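PDB 6XTZ: dally-like, isoform A from Drosophila melanogaster, which binds Wnt and Hedgehog family proteins as a glypican of the cell surface and shields the lipid of Wnt so that it can signal at a distance. Local coordinates for residues A[56-61]-A[229-234]; A[245-250]-A[481-486]; A[37-42]-A[52-57]; A[251-256]-A[494-499]; A[180-185]-A[301-306]. The protein carries 5 engineered substitutions. All coordinates share one frame; numbering follows the deposited sequence.

How the contacts relate
Four of the five contacts crowd one end of an elongated, largely helical chain. Contacts 1 and 3 share helix 51-110, their centres 8 Å apart. Contacts 2 and 4 share helix 248-258, centres 12 Å apart, where a mid-chain helix meets the late loop between helices 459-467 and 513-538. Helix 224-234 of contact 1 touches contacts 2, 3 and 4. Along the chain, contact 3 closes before contacts 2, 4 and 5 begin, contact 1 closes before 2 and 4 open, and contacts 2 and 4 cross. Contact 5 lies 64 to 81 Å from the others, centre to centre, toward the lipid-binding part; helix 51-110 runs from the disulfide-rich end to residues of that pocket.

Contact 1 (A[56-61]-A[229-234]); sequences RMAMQS and ALTKMQ
Thr231 sets its methyl group against Ala58 where the helices 56-61 and 229-234 cross at 105°, with 9.1 Å between the axes of the two short segments. Van der Waals touches make up most of this crossing. Thr231 CG2 comes within 3.4 Å of Ala58 CA and 3.7 Å of Ala58 CB, a close approach that the small alanine allows. Alongside, Leu230 puts a single branch onto the other helix: Leu230 CD2 is a methyl resting against a backbone oxygen, 3.3 Å from Ser61 O, and Leu230 CD2 is also 3.7 Å from Ser61 CB. The second branch, CD1, packs on Ile255 of helix 248-258, and the leucine therefore fills a junction of three helices.

The polar touches are fewer. Ser61 OG gives a weak hydrogen bond of 2.9 Å to Gln234 OE1. Gln234 reaches it by stretching out fully, CG anti to the backbone N (chi1 -179°), and its NE2 is bonded in turn to Gln64 OE1, further along the helix of Ser61. Thr231 keeps its hydroxyl out of the interface: OG1 stands between the backbone N and the carbonyl carbon (chi1 65°), bonds back to Gly228 O, and leaves CG2 to face Ala58.

Helix 51-110, the longest of this glypican, is thereby tied to helix 224-234 in the cysteine-rich part of the fold. The chemistry implies a joint that depends mainly on close fit, in which the threonine hydroxyl is satisfied within its own helix and the glutamine amide reaches the other helix with both polar atoms, OE1 to Ser61 and NE2 to Gln64.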
# COMPACT_ATOMS: atom_id res chain seq x y z
N ARG A 56 23.49 -9.01 29.17
CA ARG A 56 23.62 -7.65 28.65
C ARG A 56 23.64 -7.64 27.13
O ARG A 56 22.89 -6.89 26.50
CB ARG A 56 24.90 -7.00 29.21
CG ARG A 56 25.31 -5.74 28.46
CD ARG A 56 26.56 -5.11 29.05
NE ARG A 56 26.27 -4.23 30.18
CZ ARG A 56 26.42 -4.58 31.46
NH1 ARG A 56 26.85 -5.80 31.77
NH2 ARG A 56 26.13 -3.72 32.42
N MET A 57 24.48 -8.47 26.52
CA MET A 57 24.54 -8.55 25.07
C MET A 57 23.25 -9.10 24.47
O MET A 57 22.94 -8.79 23.32
CB MET A 57 25.73 -9.40 24.64
CG MET A 57 27.07 -8.87 25.13
SD MET A 57 28.46 -9.90 24.62
CE MET A 57 28.09 -11.43 25.46
N ALA A 58 22.49 -9.89 25.24
CA ALA A 58 21.22 -10.39 24.74
C ALA A 58 20.20 -9.27 24.60
O ALA A 58 19.56 -9.12 23.55
CB ALA A 58 20.68 -11.50 25.65
N MET A 59 20.02 -8.48 25.66
CA MET A 59 19.08 -7.37 25.58
C MET A 59 19.57 -6.29 24.62
O MET A 59 18.75 -5.56 24.05
CB MET A 59 18.85 -6.79 26.98
CG MET A 59 18.35 -7.82 27.98
SD MET A 59 18.13 -7.16 29.65
CE MET A 59 19.80 -6.65 30.03
N GLN A 60 20.89 -6.19 24.41
CA GLN A 60 21.41 -5.24 23.44
C GLN A 60 21.04 -5.63 22.02
O GLN A 60 20.66 -4.77 21.21
CB GLN A 60 22.93 -5.13 23.59
CG GLN A 60 23.60 -4.28 22.52
CD GLN A 60 25.10 -4.24 22.66
OE1 GLN A 60 25.64 -4.40 23.76
NE2 GLN A 60 25.80 -4.03 21.55
N SER A 61 21.13 -6.92 21.69
CA SER A 61 20.80 -7.37 20.34
C SER A 61 19.31 -7.21 20.05
O SER A 61 18.93 -6.83 18.94
CB SER A 61 21.22 -8.82 20.15
OG SER A 61 22.58 -8.91 19.76
N ALA A 229 18.53 -17.07 19.17
CA ALA A 229 19.23 -17.18 17.90
C ALA A 229 19.98 -15.89 17.56
O ALA A 229 21.03 -15.94 16.90
CB ALA A 229 18.24 -17.52 16.78
N LEU A 230 19.46 -14.75 18.00
CA LEU A 230 20.10 -13.47 17.68
C LEU A 230 21.44 -13.32 18.39
O LEU A 230 22.41 -12.82 17.80
CB LEU A 230 19.16 -12.32 18.05
CG LEU A 230 19.44 -10.93 17.49
CD1 LEU A 230 19.39 -10.96 15.97
CD2 LEU A 230 18.42 -9.94 18.03
N THR A 231 21.51 -13.74 19.65
CA THR A 231 22.75 -13.59 20.41
C THR A 231 23.80 -14.61 19.98
O THR A 231 24.99 -14.29 19.93
CB THR A 231 22.46 -13.72 21.90
OG1 THR A 231 22.00 -15.05 22.17
CG2 THR A 231 21.39 -12.75 22.29
N LYS A 232 23.38 -15.84 19.68
CA LYS A 232 24.31 -16.84 19.16
C LYS A 232 24.93 -16.37 17.85
O LYS A 232 26.10 -16.68 17.57
CB LYS A 232 23.60 -18.18 18.97
CG LYS A 232 24.51 -19.32 18.55
CD LYS A 232 23.72 -20.60 18.34
CE LYS A 232 24.61 -21.74 17.88
NZ LYS A 232 23.84 -22.99 17.63
N MET A 233 24.18 -15.61 17.05
CA MET A 233 24.69 -15.14 15.77
C MET A 233 25.61 -13.94 15.95
O MET A 233 26.69 -13.89 15.36
CB MET A 233 23.52 -14.78 14.85
CG MET A 233 23.91 -14.31 13.46
SD MET A 233 24.15 -12.53 13.33
CE MET A 233 22.56 -11.93 13.89
N GLN A 234 25.21 -12.97 16.77
CA GLN A 234 25.89 -11.68 16.79
C GLN A 234 26.98 -11.58 17.85
O GLN A 234 28.01 -10.94 17.61
CB GLN A 234 24.86 -10.56 17.00
CG GLN A 234 25.46 -9.16 17.01
CD GLN A 234 24.41 -8.07 17.14
OE1 GLN A 234 23.21 -8.33 17.03
NE2 GLN A 234 24.86 -6.84 17.38

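Contact 2 (A[245-250]-A[481-486]); sequences KPCTNY and GMCWNG
Tyr250 spreads its ring beneath the turn of chain at Asn485 and Gly486. Asn485 O stands 3.7 Å above one face, over the ring centre, while Trp484 O comes up at the ring edge, 3.2 Å from Tyr250 CD2. Trp484 CD1 also lies at that ring's edge, in its plane, 3.8 Å from Tyr250 CE2. The tyrosine and the five-membered ring of the tryptophan are inclined at 58°, neither stacked nor edge-to-face. Tyr250 gets there with CG anti to the backbone N. The tryptophan carries Gly486 N over one of its own faces, offset toward the rim, and sends NE1 to Lys232 O of helix 224-234.

Gly486 suits this spot because a CB would collide with Tyr250 OH and with the preceding carbonyl. Replacing Tyr250 by an alanine would probably open a gap under Asn485 and Gly486 and take away the ring that packs beside the Trp484 indole.

Beside the rings, the backbones make one beta bridge between Pro246 and Trp484. Trp484 N bonds to Lys245 O at 2.9 Å, nearly straight at 172°, and Cys247 N bonds to Trp484 O at 3.0 Å. Next to this bridge the disulfide Cys247-Cys483 closes; its CB-SG-SG-CB torsion is 93°, near the relaxed value.

Here in the cysteine-rich region, the chemistry implies a covalent lock reinforced by backbone bonds and aromatic packing, which would keep the late loop fastened at the start of helix 248-258.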
# COMPACT_ATOMS: atom_id res chain seq x y z
N LYS A 245 33.41 -11.36 12.18
CA LYS A 245 32.00 -11.03 12.07
C LYS A 245 31.19 -12.27 11.70
O LYS A 245 31.73 -13.24 11.17
CB LYS A 245 31.80 -9.93 11.04
CG LYS A 245 32.29 -8.55 11.47
CD LYS A 245 31.55 -8.08 12.72
CE LYS A 245 31.77 -6.59 12.96
NZ LYS A 245 33.21 -6.25 13.11
N PRO A 246 29.89 -12.26 11.97
CA PRO A 246 29.05 -13.38 11.56
C PRO A 246 28.93 -13.46 10.04
O PRO A 246 29.06 -12.45 9.33
CB PRO A 246 27.69 -13.07 12.19
CG PRO A 246 27.97 -12.04 13.24
CD PRO A 246 29.13 -11.26 12.75
N CYS A 247 28.70 -14.67 9.54
CA CYS A 247 28.49 -14.85 8.11
C CYS A 247 27.19 -14.17 7.68
O CYS A 247 26.22 -14.10 8.44
CB CYS A 247 28.46 -16.34 7.76
SG CYS A 247 29.89 -17.29 8.34
N THR A 248 27.19 -13.66 6.45
CA THR A 248 26.04 -12.91 5.96
C THR A 248 24.80 -13.79 5.90
O THR A 248 23.76 -13.46 6.48
CB THR A 248 26.35 -12.32 4.58
OG1 THR A 248 27.46 -11.41 4.70
CG2 THR A 248 25.15 -11.56 4.04
N ASN A 249 24.89 -14.92 5.20
CA ASN A 249 23.75 -15.82 5.09
C ASN A 249 23.31 -16.33 6.46
O ASN A 249 22.11 -16.54 6.69
CB ASN A 249 24.08 -16.99 4.17
CG ASN A 249 24.19 -16.57 2.71
OD1 ASN A 249 24.15 -15.38 2.39
ND2 ASN A 249 24.34 -17.55 1.83
N TYR A 250 24.25 -16.53 7.38
CA TYR A 250 23.90 -16.89 8.74
C TYR A 250 23.11 -15.77 9.42
O TYR A 250 22.07 -16.02 10.04
CB TYR A 250 25.17 -17.23 9.53
CG TYR A 250 24.95 -17.53 11.00
CD1 TYR A 250 23.83 -18.24 11.43
CD2 TYR A 250 25.88 -17.13 11.95
CE1 TYR A 250 23.64 -18.52 12.77
CE2 TYR A 250 25.70 -17.41 13.29
CZ TYR A 250 24.58 -18.11 13.69
OH TYR A 250 24.39 -18.38 15.03
N GLY A 481 35.41 -17.75 3.07
CA GLY A 481 36.34 -17.05 3.94
C GLY A 481 36.11 -17.34 5.41
O GLY A 481 35.54 -18.37 5.77
N MET A 482 36.56 -16.42 6.27
CA MET A 482 36.48 -16.59 7.72
C MET A 482 35.32 -15.76 8.26
O MET A 482 35.35 -14.52 8.21
CB MET A 482 37.80 -16.17 8.38
CG MET A 482 38.98 -17.07 8.05
SD MET A 482 39.43 -17.05 6.31
CE MET A 482 40.87 -18.12 6.32
N CYS A 483 34.30 -16.44 8.77
CA CYS A 483 33.18 -15.77 9.41
C CYS A 483 32.54 -16.73 10.41
O CYS A 483 32.65 -17.95 10.28
CB CYS A 483 32.15 -15.27 8.39
SG CYS A 483 31.47 -16.55 7.30
N TRP A 484 31.87 -16.15 11.40
CA TRP A 484 31.25 -16.92 12.48
C TRP A 484 29.95 -17.53 11.99
O TRP A 484 29.03 -16.81 11.58
CB TRP A 484 31.02 -16.00 13.68
CG TRP A 484 30.12 -16.54 14.75
CD1 TRP A 484 28.83 -16.18 14.99
CD2 TRP A 484 30.45 -17.53 15.73
NE1 TRP A 484 28.33 -16.88 16.06
CE2 TRP A 484 29.31 -17.72 16.53
CE3 TRP A 484 31.61 -18.27 16.01
CZ2 TRP A 484 29.29 -18.62 17.59
CZ3 TRP A 484 31.58 -19.17 17.06
CH2 TRP A 484 30.43 -19.33 17.84
N ASN A 485 29.86 -18.86 12.02
CA ASN A 485 28.69 -19.58 11.54
C ASN A 485 27.81 -20.12 12.67
O ASN A 485 26.92 -20.92 12.42
CB ASN A 485 29.10 -20.72 10.61
CG ASN A 485 29.95 -21.78 11.30
OD1 ASN A 485 30.10 -21.79 12.52
ND2 ASN A 485 30.51 -22.70 10.51
N GLY A 486 28.06 -19.69 13.91
CA GLY A 486 27.32 -20.16 15.06
C GLY A 486 28.06 -21.19 15.89
O GLY A 486 27.70 -21.39 17.05

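Contact 3 (A[37-42]-A[52-57]); sequences LRYCES and NMETRM
Leu37 and Glu54 are the nearest residues by backbone, their CA atoms 7.2 Å apart, where the irregular loop 37-42 curls past the flank of helix 52-57. Glu54 fills the inside of that curl. Its side chain is extended, with CG anti to the backbone N (chi1 -173°), and carries the carboxylate straight into the loop. Three successive backbone N-H groups grip it. Arg38 N meets Glu54 OE1 at 2.9 Å on the syn lone pair, the side of the other oxygen. Glu54 OE2 accepts twice. Cys40 N arrives nearly along the C-O axis of Glu54 OE2 at 2.8 Å, and Tyr39 N comes to Glu54 OE2 from above the carboxylate plane at 2.6 Å.

This is the cysteine-rich end of the glypican fold, and the same loop is pinned a second time by the disulfide from Cys40 to Cys236. With an alanine in place of Glu54, those three N-H groups would probably lose their common acceptor and the loop would be less firmly fixed to helix 51-110.

Around the carboxylate, Leu37 CD2 packs 3.6 Å from Glu54 OE1, and the ring of Tyr39 crosses it with the planes 61° apart. Arg38 makes no direct salt bridge with Glu54; a water at the edge of its guanidinium, in plane, links NE to Glu54 OE1. Tyr39 OH lies 3.7 Å above one face of that guanidinium, while Arg38 CB sits over the tyrosine ring. Arg38 NH2 comes 2.9 Å from Thr55 OG1, a hydroxyl already bonded to Tyr51 O one turn back in the helix.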
# COMPACT_ATOMS: atom_id res chain seq x y z
N LEU A 37 25.58 -20.76 30.57
CA LEU A 37 25.15 -19.87 29.51
C LEU A 37 23.87 -20.38 28.87
O LEU A 37 23.72 -21.58 28.61
CB LEU A 37 26.25 -19.71 28.45
CG LEU A 37 27.52 -19.00 28.91
CD1 LEU A 37 28.41 -18.66 27.72
CD2 LEU A 37 27.19 -17.75 29.72
N ARG A 38 22.94 -19.46 28.63
CA ARG A 38 21.63 -19.79 28.07
C ARG A 38 21.63 -19.89 26.55
O ARG A 38 20.90 -20.71 26.00
CB ARG A 38 20.60 -18.74 28.50
CG ARG A 38 20.32 -18.71 29.99
CD ARG A 38 19.24 -17.68 30.32
NE ARG A 38 19.73 -16.31 30.20
CZ ARG A 38 19.00 -15.24 30.47
NH1 ARG A 38 17.75 -15.37 30.89
NH2 ARG A 38 19.52 -14.02 30.34
N TYR A 39 22.42 -19.07 25.88
CA TYR A 39 22.38 -18.99 24.42
C TYR A 39 23.68 -19.43 23.77
O TYR A 39 23.65 -20.19 22.80
CB TYR A 39 22.03 -17.56 23.99
CG TYR A 39 20.90 -16.95 24.78
CD1 TYR A 39 19.65 -17.55 24.81
CD2 TYR A 39 21.08 -15.77 25.49
CE1 TYR A 39 18.60 -16.99 25.53
CE2 TYR A 39 20.04 -15.21 26.21
CZ TYR A 39 18.81 -15.82 26.23
OH TYR A 39 17.77 -15.27 26.94
N CYS A 40 24.82 -18.96 24.27
CA CYS A 40 26.09 -19.43 23.74
C CYS A 40 26.36 -20.86 24.21
O CYS A 40 25.73 -21.37 25.14
CB CYS A 40 27.24 -18.52 24.19
SG CYS A 40 26.98 -16.76 23.87
N GLU A 41 27.31 -21.50 23.54
CA GLU A 41 27.76 -22.82 23.96
C GLU A 41 28.68 -22.70 25.16
O GLU A 41 29.52 -21.80 25.24
CB GLU A 41 28.48 -23.54 22.81
CG GLU A 41 28.89 -24.96 23.15
CD GLU A 41 29.63 -25.65 22.01
OE1 GLU A 41 30.00 -24.96 21.04
OE2 GLU A 41 29.82 -26.88 22.08
N SER A 42 28.50 -23.61 26.12
CA SER A 42 29.35 -23.70 27.31
C SER A 42 30.03 -25.06 27.30
O SER A 42 29.57 -26.00 27.97
CB SER A 42 28.54 -23.50 28.59
OG SER A 42 28.24 -22.14 28.80
N ASN A 52 26.13 -12.80 33.24
CA ASN A 52 25.73 -11.40 33.19
C ASN A 52 26.18 -10.74 31.89
O ASN A 52 25.47 -9.88 31.36
CB ASN A 52 26.31 -10.65 34.40
CG ASN A 52 25.72 -11.12 35.71
OD1 ASN A 52 24.52 -11.40 35.81
ND2 ASN A 52 26.56 -11.23 36.73
N MET A 53 27.35 -11.12 31.37
CA MET A 53 27.78 -10.59 30.08
C MET A 53 26.84 -11.04 28.97
O MET A 53 26.50 -10.26 28.07
CB MET A 53 29.21 -11.04 29.78
CG MET A 53 30.25 -10.47 30.72
SD MET A 53 31.86 -11.23 30.45
CE MET A 53 32.12 -10.88 28.71
N GLU A 54 26.40 -12.30 29.02
CA GLU A 54 25.48 -12.82 28.01
C GLU A 54 24.14 -12.10 28.07
O GLU A 54 23.55 -11.80 27.03
CB GLU A 54 25.30 -14.32 28.19
CG GLU A 54 24.50 -14.99 27.10
CD GLU A 54 24.19 -16.44 27.40
OE1 GLU A 54 23.93 -16.76 28.58
OE2 GLU A 54 24.22 -17.26 26.46
N THR A 55 23.64 -11.83 29.28
CA THR A 55 22.35 -11.16 29.42
C THR A 55 22.41 -9.74 28.87
O THR A 55 21.48 -9.30 28.18
CB THR A 55 21.91 -11.17 30.88
OG1 THR A 55 21.82 -12.52 31.35
CG2 THR A 55 20.54 -10.50 31.02
N ARG A 56 23.49 -9.01 29.17
CA ARG A 56 23.62 -7.65 28.65
C ARG A 56 23.64 -7.64 27.13
O ARG A 56 22.89 -6.89 26.50
CB ARG A 56 24.90 -7.00 29.21
CG ARG A 56 25.31 -5.74 28.46
CD ARG A 56 26.56 -5.11 29.05
NE ARG A 56 26.27 -4.23 30.18
CZ ARG A 56 26.42 -4.58 31.46
NH1 ARG A 56 26.85 -5.80 31.77
NH2 ARG A 56 26.13 -3.72 32.42
N MET A 57 24.48 -8.47 26.52
CA MET A 57 24.54 -8.55 25.07
C MET A 57 23.25 -9.10 24.47
O MET A 57 22.94 -8.79 23.32
CB MET A 57 25.73 -9.40 24.64
CG MET A 57 27.07 -8.87 25.13
SD MET A 57 28.46 -9.90 24.62
CE MET A 57 28.09 -11.43 25.46
O HOH W 1 22.44 -15.30 29.88

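Contact 4 (A[251-256]-A[494-499]); sequences CVNVIK and HSITTE
In the disulfide-rich lobe of the glypican fold, Asn253 and Lys256 of helix 251-256 hold the irregular segment 494-499, which makes an ST turn at Thr497. The helix is anchored close by through the disulfide of Cys251 with Cys468.

Asn253 uses both ends of its amide on the backbone. Its OD1 accepts from Thr497 N at 3.0 Å, a fairly straight bond of 162°. Its ND2 donates to Ser495 O at 3.2 Å, approaching well above the carbonyl plane, and also bonds to Tyr492 OH. The amide thus reads the N-H and C=O on the two sides of Ile496, and these three partners fix its rotation.

One turn along, Lys256 runs out extended beyond CG, and NZ reaches Thr497 O at 3.0 Å, only moderately tilted from the carbonyl plane. On its way it passes Ile496 at about a right angle, with NZ 3.4 Å from Ile496 CG2. The isoleucine is also touched on the helix side by Val252, whose CG1 lies 4.0 Å from both CG2 and CD1 of Ile496.

Thr497 CG2 leans toward Asn253, 3.4 Å from OD1, because it occupies the place between the backbone N and the carbonyl carbon. That leaves Thr497 OG1 anti to its own N (chi1 176°), where it accepts the hydrogen bond from Glu499 N at 3.3 Å and 168°.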
# COMPACT_ATOMS: atom_id res chain seq x y z
N CYS A 251 23.58 -14.53 9.29
CA CYS A 251 22.85 -13.40 9.85
C CYS A 251 21.47 -13.26 9.21
O CYS A 251 20.48 -13.03 9.91
CB CYS A 251 23.66 -12.11 9.66
SG CYS A 251 22.84 -10.61 10.27
N VAL A 252 21.39 -13.40 7.88
CA VAL A 252 20.11 -13.22 7.20
C VAL A 252 19.10 -14.26 7.67
O VAL A 252 17.93 -13.94 7.90
CB VAL A 252 20.30 -13.27 5.67
CG1 VAL A 252 18.96 -13.30 4.96
CG2 VAL A 252 21.12 -12.07 5.20
N ASN A 253 19.54 -15.51 7.82
CA ASN A 253 18.63 -16.56 8.28
C ASN A 253 18.11 -16.29 9.69
O ASN A 253 16.96 -16.61 10.00
CB ASN A 253 19.32 -17.92 8.22
CG ASN A 253 19.42 -18.46 6.81
OD1 ASN A 253 18.57 -18.17 5.97
ND2 ASN A 253 20.45 -19.25 6.55
N VAL A 254 18.94 -15.70 10.55
CA VAL A 254 18.52 -15.41 11.91
C VAL A 254 17.49 -14.29 11.93
O VAL A 254 16.43 -14.39 12.57
CB VAL A 254 19.73 -15.08 12.80
CG1 VAL A 254 19.27 -14.64 14.18
CG2 VAL A 254 20.65 -16.29 12.90
N ILE A 255 17.77 -13.19 11.21
CA ILE A 255 16.83 -12.08 11.18
C ILE A 255 15.53 -12.50 10.50
O ILE A 255 14.44 -12.08 10.92
CB ILE A 255 17.46 -10.86 10.49
CG1 ILE A 255 18.84 -10.57 11.07
CG2 ILE A 255 16.56 -9.64 10.67
CD1 ILE A 255 18.83 -10.17 12.53
N LYS A 256 15.61 -13.33 9.46
CA LYS A 256 14.40 -13.83 8.82
C LYS A 256 13.54 -14.60 9.81
O LYS A 256 12.31 -14.51 9.77
CB LYS A 256 14.76 -14.72 7.63
CG LYS A 256 15.06 -13.96 6.35
CD LYS A 256 15.07 -14.89 5.15
CE LYS A 256 15.10 -14.12 3.84
NZ LYS A 256 14.91 -15.02 2.67
N HIS A 494 24.26 -23.86 5.58
CA HIS A 494 22.90 -23.62 5.12
C HIS A 494 22.86 -22.44 4.15
O HIS A 494 23.73 -21.57 4.13
CB HIS A 494 21.98 -23.34 6.31
CG HIS A 494 22.05 -24.38 7.38
ND1 HIS A 494 21.23 -25.48 7.41
CD2 HIS A 494 22.85 -24.48 8.47
CE1 HIS A 494 21.52 -26.22 8.47
NE2 HIS A 494 22.50 -25.63 9.13
N SER A 495 21.82 -22.44 3.32
CA SER A 495 21.55 -21.34 2.41
C SER A 495 20.41 -20.49 2.94
O SER A 495 19.70 -20.87 3.88
CB SER A 495 21.22 -21.87 1.01
OG SER A 495 20.06 -22.68 1.03
N ILE A 496 20.23 -19.31 2.34
CA ILE A 496 19.17 -18.41 2.77
C ILE A 496 17.82 -19.09 2.55
O ILE A 496 17.46 -19.42 1.41
CB ILE A 496 19.26 -17.07 2.03
CG1 ILE A 496 20.56 -16.35 2.39
CG2 ILE A 496 18.06 -16.20 2.36
CD1 ILE A 496 20.71 -14.99 1.75
N THR A 497 17.09 -19.29 3.63
CA THR A 497 15.84 -20.05 3.57
C THR A 497 14.70 -19.18 3.04
O THR A 497 14.67 -17.96 3.23
CB THR A 497 15.48 -20.60 4.95
OG1 THR A 497 14.20 -21.25 4.89
CG2 THR A 497 15.42 -19.47 5.97
N THR A 498 13.75 -19.84 2.37
CA THR A 498 12.54 -19.19 1.90
C THR A 498 11.29 -19.95 2.33
O THR A 498 10.19 -19.66 1.83
CB THR A 498 12.55 -19.04 0.37
OG1 THR A 498 12.74 -20.33 -0.23
CG2 THR A 498 13.67 -18.11 -0.06
N GLU A 499 11.42 -20.92 3.23
CA GLU A 499 10.29 -21.72 3.66
C GLU A 499 9.36 -20.91 4.56
O GLU A 499 9.74 -19.88 5.12
CB GLU A 499 10.78 -22.97 4.40
CG GLU A 499 11.73 -23.84 3.60
CD GLU A 499 11.05 -24.54 2.44
OE1 GLU A 499 9.96 -25.11 2.66
OE2 GLU A 499 11.60 -24.51 1.32

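Contact 5 (A[180-185]-A[301-306]); sequences KPFGDV and SEAIMN
The amide of Asn306 meets the carbonyl of Phe182 with its own edge, ND2 to Phe182 O at 2.9 Å and 167°. The oxygen lies in the amide plane, yet the donor stands above the plane of the carbonyl, 51° out of it. The ring of Phe182 turns to the helix obliquely, its CD1 3.8 Å from Ala303 O, and meets the ring of Tyr151 of helix 139-158 edge-to-face. The carboxylates of Asp184 and Glu302 come near each other with their planes 80° apart, Asp184 OD1 to Glu302 OE2 being 4.2 Å; such closeness of like charges might make one of them somewhat easier to protonate.

Two consecutive turns shape the loop, a type I beta turn from Lys180 to Gly183 and a type II' turn from Phe182 to Val185, leading into helix 185-216. That helix carries Leu189 of the palmitoleoyl serine pocket, and the side chain of Val185 is about 8 Å from the ligand. Gly183 has to be bare: a CB would run into Asn306 ND2 and into the preceding carbonyl oxygen.

An apolar touch joins the loop to helix 301-306: Phe182 CB rests 3.7 Å from Ala303 CB, the ring standing anti to the carbonyl carbon. Val185 CG2 is a methyl lying against the carboxylate end of Glu302, 3.6 Å from Glu302 CD. Pro181 packs on Phe307 and Ile314 further along the helix, and on Tyr151 of helix 139-158.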
# COMPACT_ATOMS: atom_id res chain seq x y z
N LYS A 180 -32.34 5.90 -26.07
CA LYS A 180 -30.99 6.45 -26.19
C LYS A 180 -31.04 7.68 -27.09
O LYS A 180 -30.60 7.64 -28.24
CB LYS A 180 -30.02 5.40 -26.74
CG LYS A 180 -29.94 4.13 -25.90
CD LYS A 180 -29.50 4.44 -24.48
CE LYS A 180 -29.48 3.18 -23.63
NZ LYS A 180 -29.21 3.48 -22.20
N PRO A 181 -31.54 8.81 -26.57
CA PRO A 181 -31.70 9.99 -27.43
C PRO A 181 -30.39 10.54 -27.97
O PRO A 181 -30.37 11.08 -29.08
CB PRO A 181 -32.39 11.01 -26.51
CG PRO A 181 -32.93 10.21 -25.36
CD PRO A 181 -32.01 9.05 -25.20
N PHE A 182 -29.30 10.42 -27.21
CA PHE A 182 -28.00 10.94 -27.62
C PHE A 182 -27.10 9.87 -28.22
O PHE A 182 -25.90 10.11 -28.40
CB PHE A 182 -27.29 11.60 -26.43
CG PHE A 182 -28.08 12.70 -25.77
CD1 PHE A 182 -28.98 13.46 -26.50
CD2 PHE A 182 -27.93 12.96 -24.42
CE1 PHE A 182 -29.70 14.47 -25.90
CE2 PHE A 182 -28.65 13.97 -23.81
CZ PHE A 182 -29.54 14.73 -24.55
N GLY A 183 -27.64 8.70 -28.54
CA GLY A 183 -26.82 7.59 -28.97
C GLY A 183 -26.12 6.92 -27.81
O GLY A 183 -26.70 6.80 -26.73
N ASP A 184 -24.88 6.48 -28.02
CA ASP A 184 -24.11 5.80 -26.98
C ASP A 184 -23.16 6.75 -26.25
O ASP A 184 -22.34 6.29 -25.45
CB ASP A 184 -23.32 4.64 -27.59
CG ASP A 184 -22.39 5.07 -28.71
OD1 ASP A 184 -22.30 6.29 -28.99
OD2 ASP A 184 -21.74 4.20 -29.32
N VAL A 185 -23.26 8.06 -26.51
CA VAL A 185 -22.35 9.01 -25.87
C VAL A 185 -22.55 9.06 -24.36
O VAL A 185 -21.54 9.03 -23.62
CB VAL A 185 -22.48 10.39 -26.53
CG1 VAL A 185 -21.64 11.43 -25.80
CG2 VAL A 185 -22.08 10.31 -28.00
N SER A 301 -21.17 17.45 -29.37
CA SER A 301 -21.55 17.61 -30.77
C SER A 301 -22.09 16.31 -31.35
O SER A 301 -23.03 16.33 -32.16
CB SER A 301 -20.36 18.11 -31.58
OG SER A 301 -19.94 19.39 -31.13
N GLU A 302 -21.52 15.18 -30.95
CA GLU A 302 -22.05 13.90 -31.41
C GLU A 302 -23.41 13.61 -30.79
O GLU A 302 -24.29 13.04 -31.44
CB GLU A 302 -21.06 12.77 -31.10
CG GLU A 302 -21.51 11.41 -31.60
CD GLU A 302 -20.54 10.30 -31.26
OE1 GLU A 302 -19.52 10.59 -30.60
OE2 GLU A 302 -20.79 9.14 -31.65
N ALA A 303 -23.60 14.00 -29.52
CA ALA A 303 -24.90 13.81 -28.88
C ALA A 303 -25.97 14.66 -29.56
O ALA A 303 -27.10 14.19 -29.75
CB ALA A 303 -24.80 14.15 -27.39
N ILE A 304 -25.64 15.90 -29.92
CA ILE A 304 -26.60 16.75 -30.61
C ILE A 304 -26.88 16.22 -32.01
O ILE A 304 -28.02 16.22 -32.48
CB ILE A 304 -26.10 18.21 -30.64
CG1 ILE A 304 -25.95 18.75 -29.21
CG2 ILE A 304 -27.03 19.09 -31.45
CD1 ILE A 304 -27.24 18.74 -28.42
N MET A 305 -25.83 15.76 -32.70
CA MET A 305 -26.02 15.16 -34.02
C MET A 305 -26.92 13.93 -33.94
O MET A 305 -27.77 13.72 -34.82
CB MET A 305 -24.66 14.81 -34.62
CG MET A 305 -24.70 13.72 -35.69
SD MET A 305 -23.04 13.26 -36.24
CE MET A 305 -23.35 11.65 -36.96
N ASN A 306 -26.75 13.11 -32.90
CA ASN A 306 -27.61 11.95 -32.73
C ASN A 306 -29.03 12.34 -32.35
O ASN A 306 -29.99 11.64 -32.70
CB ASN A 306 -27.03 11.00 -31.68
CG ASN A 306 -25.70 10.41 -32.10
OD1 ASN A 306 -25.42 10.26 -33.29
ND2 ASN A 306 -24.87 10.06 -31.12